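Local coordinates for protein polyphosphate kinase (Porphyromonas gingivalis, PDB 2O8R) that probably catalyses the reversible transfer of the terminal phosphate of ATP onto a growing polyphosphate chain, with magnesium as cofactor, at residues K535-Q547 with G562-L575. The protein carries 3 engineered substitutions. Numbering follows the deposited sequence.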
# COMPACT_ATOMS: atom_id res chain seq x y z
N LYS A 535 12.36 46.37 32.58
CA LYS A 535 12.29 44.94 32.90
C LYS A 535 12.98 44.14 31.79
O LYS A 535 13.21 44.66 30.69
CB LYS A 535 10.84 44.46 33.03
CG LYS A 535 10.01 45.17 34.09
CD LYS A 535 8.54 44.77 33.96
CE LYS A 535 7.61 45.90 34.35
NZ LYS A 535 6.23 45.78 33.76
N ARG A 536 13.30 42.88 32.08
CA ARG A 536 13.89 41.97 31.10
C ARG A 536 12.90 41.67 29.98
O ARG A 536 11.69 41.52 30.23
CB ARG A 536 14.35 40.67 31.77
CG ARG A 536 15.02 39.71 30.82
CD ARG A 536 16.03 38.80 31.49
NE ARG A 536 16.72 37.96 30.51
CZ ARG A 536 16.27 36.78 30.07
NH1 ARG A 536 15.13 36.29 30.53
NH2 ARG A 536 16.97 36.09 29.17
N GLY A 537 13.39 41.63 28.74
CA GLY A 537 12.57 41.31 27.57
C GLY A 537 13.11 40.09 26.84
O GLY A 537 14.14 40.17 26.16
N TYR A 538 12.41 38.97 26.96
CA TYR A 538 12.90 37.72 26.38
C TYR A 538 11.83 36.94 25.62
O TYR A 538 10.65 36.95 25.99
CB TYR A 538 13.53 36.85 27.47
CG TYR A 538 14.16 35.60 26.93
CD1 TYR A 538 15.31 35.67 26.14
CD2 TYR A 538 13.61 34.35 27.19
CE1 TYR A 538 15.90 34.54 25.63
CE2 TYR A 538 14.19 33.20 26.68
CZ TYR A 538 15.33 33.30 25.90
OH TYR A 538 15.92 32.16 25.41
N MSE A 539 12.26 36.26 24.55
CA MSE A 539 11.39 35.39 23.75
C MSE A 539 12.13 34.14 23.38
O MSE A 539 13.31 34.19 23.00
CB MSE A 539 10.92 36.08 22.48
CG MSE A 539 9.94 37.20 22.74
SE MSE A 539 9.14 37.94 21.14
CE MSE A 539 10.57 39.06 20.51
N LEU A 540 11.44 33.01 23.48
CA LEU A 540 12.00 31.74 23.04
C LEU A 540 11.01 31.15 22.06
O LEU A 540 9.90 30.80 22.43
CB LEU A 540 12.25 30.82 24.23
CG LEU A 540 12.99 29.48 24.07
CD1 LEU A 540 13.93 29.42 22.87
CD2 LEU A 540 13.74 29.15 25.33
N LEU A 541 11.43 31.06 20.80
CA LEU A 541 10.53 30.71 19.71
C LEU A 541 11.07 29.56 18.86
O LEU A 541 12.16 29.65 18.30
CB LEU A 541 10.33 31.93 18.82
CG LEU A 541 9.73 33.23 19.33
CD1 LEU A 541 9.85 34.22 18.20
CD2 LEU A 541 8.28 33.03 19.73
N LYS A 542 10.30 28.47 18.76
CA LYS A 542 10.73 27.31 17.97
C LYS A 542 9.71 26.97 16.90
O LYS A 542 8.54 26.77 17.20
CB LYS A 542 10.92 26.10 18.86
CG LYS A 542 11.21 24.82 18.10
CD LYS A 542 11.33 23.63 19.06
CE LYS A 542 11.58 22.38 18.30
NZ LYS A 542 13.00 22.40 17.92
N MSE A 543 10.16 26.89 15.66
CA MSE A 543 9.30 26.47 14.57
C MSE A 543 10.06 25.88 13.37
O MSE A 543 11.29 25.90 13.32
CB MSE A 543 8.46 27.64 14.11
CG MSE A 543 9.26 28.77 13.52
SE MSE A 543 8.27 30.43 13.72
CE MSE A 543 6.59 29.71 14.48
N ASN A 544 9.30 25.33 12.43
CA ASN A 544 9.89 24.70 11.27
C ASN A 544 10.31 25.78 10.30
O ASN A 544 11.33 25.65 9.62
CB ASN A 544 8.91 23.73 10.60
CG ASN A 544 8.62 22.50 11.45
OD1 ASN A 544 7.55 22.39 12.05
ND2 ASN A 544 9.56 21.57 11.50
N GLY A 545 9.55 26.87 10.26
CA GLY A 545 9.84 27.94 9.31
C GLY A 545 9.46 29.33 9.77
O GLY A 545 8.43 29.53 10.41
N LEU A 546 10.33 30.29 9.44
CA LEU A 546 10.08 31.71 9.63
C LEU A 546 10.37 32.47 8.33
O LEU A 546 11.51 32.50 7.84
CB LEU A 546 10.92 32.26 10.77
CG LEU A 546 10.76 33.76 11.02
CD1 LEU A 546 9.31 34.09 11.29
CD2 LEU A 546 11.65 34.21 12.17
N GLN A 547 9.34 33.08 7.77
CA GLN A 547 9.45 33.64 6.45
C GLN A 547 8.58 34.90 6.30
O GLN A 547 8.82 35.72 5.41
CB GLN A 547 9.08 32.55 5.43
CG GLN A 547 9.24 32.90 3.97
CD GLN A 547 7.98 33.47 3.36
OE1 GLN A 547 6.93 33.51 3.99
NE2 GLN A 547 8.08 33.92 2.11
N GLY A 562 15.87 46.36 22.39
CA GLY A 562 16.48 45.69 23.53
C GLY A 562 15.85 44.37 23.96
O GLY A 562 16.29 43.79 24.97
N VAL A 563 14.85 43.88 23.24
CA VAL A 563 14.30 42.54 23.51
C VAL A 563 15.24 41.45 22.95
O VAL A 563 15.61 41.48 21.77
CB VAL A 563 12.86 42.34 22.94
CG1 VAL A 563 12.29 40.99 23.36
CG2 VAL A 563 11.91 43.48 23.38
N GLU A 564 15.63 40.51 23.81
CA GLU A 564 16.48 39.37 23.43
C GLU A 564 15.65 38.20 22.88
O GLU A 564 14.63 37.82 23.45
CB GLU A 564 17.25 38.86 24.63
CG GLU A 564 18.39 39.73 25.09
CD GLU A 564 19.32 38.98 26.02
OE1 GLU A 564 18.97 37.86 26.46
OE2 GLU A 564 20.41 39.52 26.30
N ILE A 565 16.12 37.63 21.77
CA ILE A 565 15.37 36.57 21.09
C ILE A 565 16.20 35.32 20.75
O ILE A 565 17.23 35.40 20.06
CB ILE A 565 14.69 37.11 19.80
CG1 ILE A 565 14.05 38.48 20.03
CG2 ILE A 565 13.65 36.11 19.30
CD1 ILE A 565 13.51 39.14 18.77
N ASP A 566 15.74 34.16 21.23
CA ASP A 566 16.23 32.87 20.76
C ASP A 566 15.25 32.22 19.79
O ASP A 566 14.12 31.88 20.16
CB ASP A 566 16.47 31.94 21.93
CG ASP A 566 17.90 31.94 22.39
OD1 ASP A 566 18.82 31.78 21.56
OD2 ASP A 566 18.11 32.10 23.61
N LEU A 567 15.69 32.04 18.55
CA LEU A 567 14.93 31.34 17.53
C LEU A 567 15.53 29.97 17.32
O LEU A 567 16.73 29.84 17.11
CB LEU A 567 15.00 32.08 16.20
CG LEU A 567 14.17 33.35 16.06
CD1 LEU A 567 14.52 34.07 14.78
CD2 LEU A 567 12.69 33.02 16.09
N ILE A 568 14.69 28.94 17.40
CA ILE A 568 15.08 27.59 17.01
C ILE A 568 14.26 27.20 15.78
O ILE A 568 13.09 26.78 15.88
CB ILE A 568 14.90 26.61 18.19
CG1 ILE A 568 15.68 27.09 19.42
CG2 ILE A 568 15.37 25.22 17.81
CD1 ILE A 568 15.51 26.21 20.65
N VAL A 569 14.86 27.39 14.61
CA VAL A 569 14.19 27.16 13.32
C VAL A 569 14.97 26.19 12.44
O VAL A 569 16.10 26.48 12.06
CB VAL A 569 14.04 28.46 12.53
CG1 VAL A 569 13.42 28.18 11.16
CG2 VAL A 569 13.18 29.41 13.30
N ARG A 570 14.39 25.03 12.12
CA ARG A 570 15.16 24.04 11.37
C ARG A 570 15.17 24.27 9.87
O ARG A 570 16.19 24.07 9.21
CB ARG A 570 14.78 22.59 11.73
CG ARG A 570 13.37 22.23 11.47
CD ARG A 570 13.19 20.74 11.25
NE ARG A 570 12.02 20.57 10.39
CZ ARG A 570 12.04 20.03 9.18
NH1 ARG A 570 13.16 19.51 8.70
NH2 ARG A 570 10.92 19.96 8.47
N GLY A 571 14.05 24.73 9.33
CA GLY A 571 13.94 24.90 7.88
C GLY A 571 14.25 26.30 7.41
O GLY A 571 15.31 26.85 7.69
N ILE A 572 13.29 26.88 6.70
CA ILE A 572 13.46 28.19 6.12
C ILE A 572 13.46 29.27 7.19
O ILE A 572 12.55 29.34 8.00
CB ILE A 572 12.36 28.49 5.09
CG1 ILE A 572 12.59 27.68 3.82
CG2 ILE A 572 12.36 29.95 4.71
CD1 ILE A 572 11.45 27.86 2.83
N CYS A 573 14.50 30.09 7.19
CA CYS A 573 14.53 31.29 7.99
C CYS A 573 15.00 32.49 7.17
O CYS A 573 16.08 32.47 6.60
CB CYS A 573 15.44 31.10 9.19
SG CYS A 573 15.28 32.42 10.38
N CYS A 574 14.18 33.54 7.12
CA CYS A 574 14.47 34.71 6.29
C CYS A 574 14.92 35.89 7.11
O CYS A 574 15.30 36.92 6.56
CB CYS A 574 13.25 35.14 5.48
SG CYS A 574 12.71 33.93 4.27
N LEU A 575 14.85 35.75 8.42
CA LEU A 575 15.43 36.72 9.32
C LEU A 575 16.93 36.52 9.26
O LEU A 575 17.40 35.40 9.38
CB LEU A 575 14.92 36.50 10.74
CG LEU A 575 15.34 37.48 11.82
CD1 LEU A 575 14.20 37.68 12.81
CD2 LEU A 575 16.59 37.00 12.54
O HOH W 1 12.90 24.00 15.61
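Y538 to M543 and E564 to V569 run side by side as the parallel strands of a beta-alpha-beta unit, crossed over by helix 549-560, in the second PLD-like C-terminal domain. Backbone bonds such as L541 N to D566 O (2.9 Å) set the register, and apolar side chains fill the face carrying M539, L541 and M543. There the unbranched chain of M539, modelled as selenomethionine, bends at its end (chi3 -78°) and lays CE against I565 CD1. L541 points the same way as L567, and CD1 of L541 rests 3.7 Å from CD2 of L567. L567 turns its second methyl, CD1, to CD2 of L546, a bump from beyond the strand end where the chains pair again one residue out of step.

On the other face L540 CD1 nestles against D566 CB (3.7 Å), with L650 of helix 636-651 packed against both residues. K542 lays its aliphatic stem across I568, while its amine reaches Q649 and E596. R570, a predicted ATP ligand, follows the second strand. The Y538 ring starts beside the carbonyl carbon (chi1 -175°), which lets its far end come over to the second strand, and its OH donates to the anti lone pair of D566 OD2 (2.8 Å), an oxygen also salt-bridged to R586.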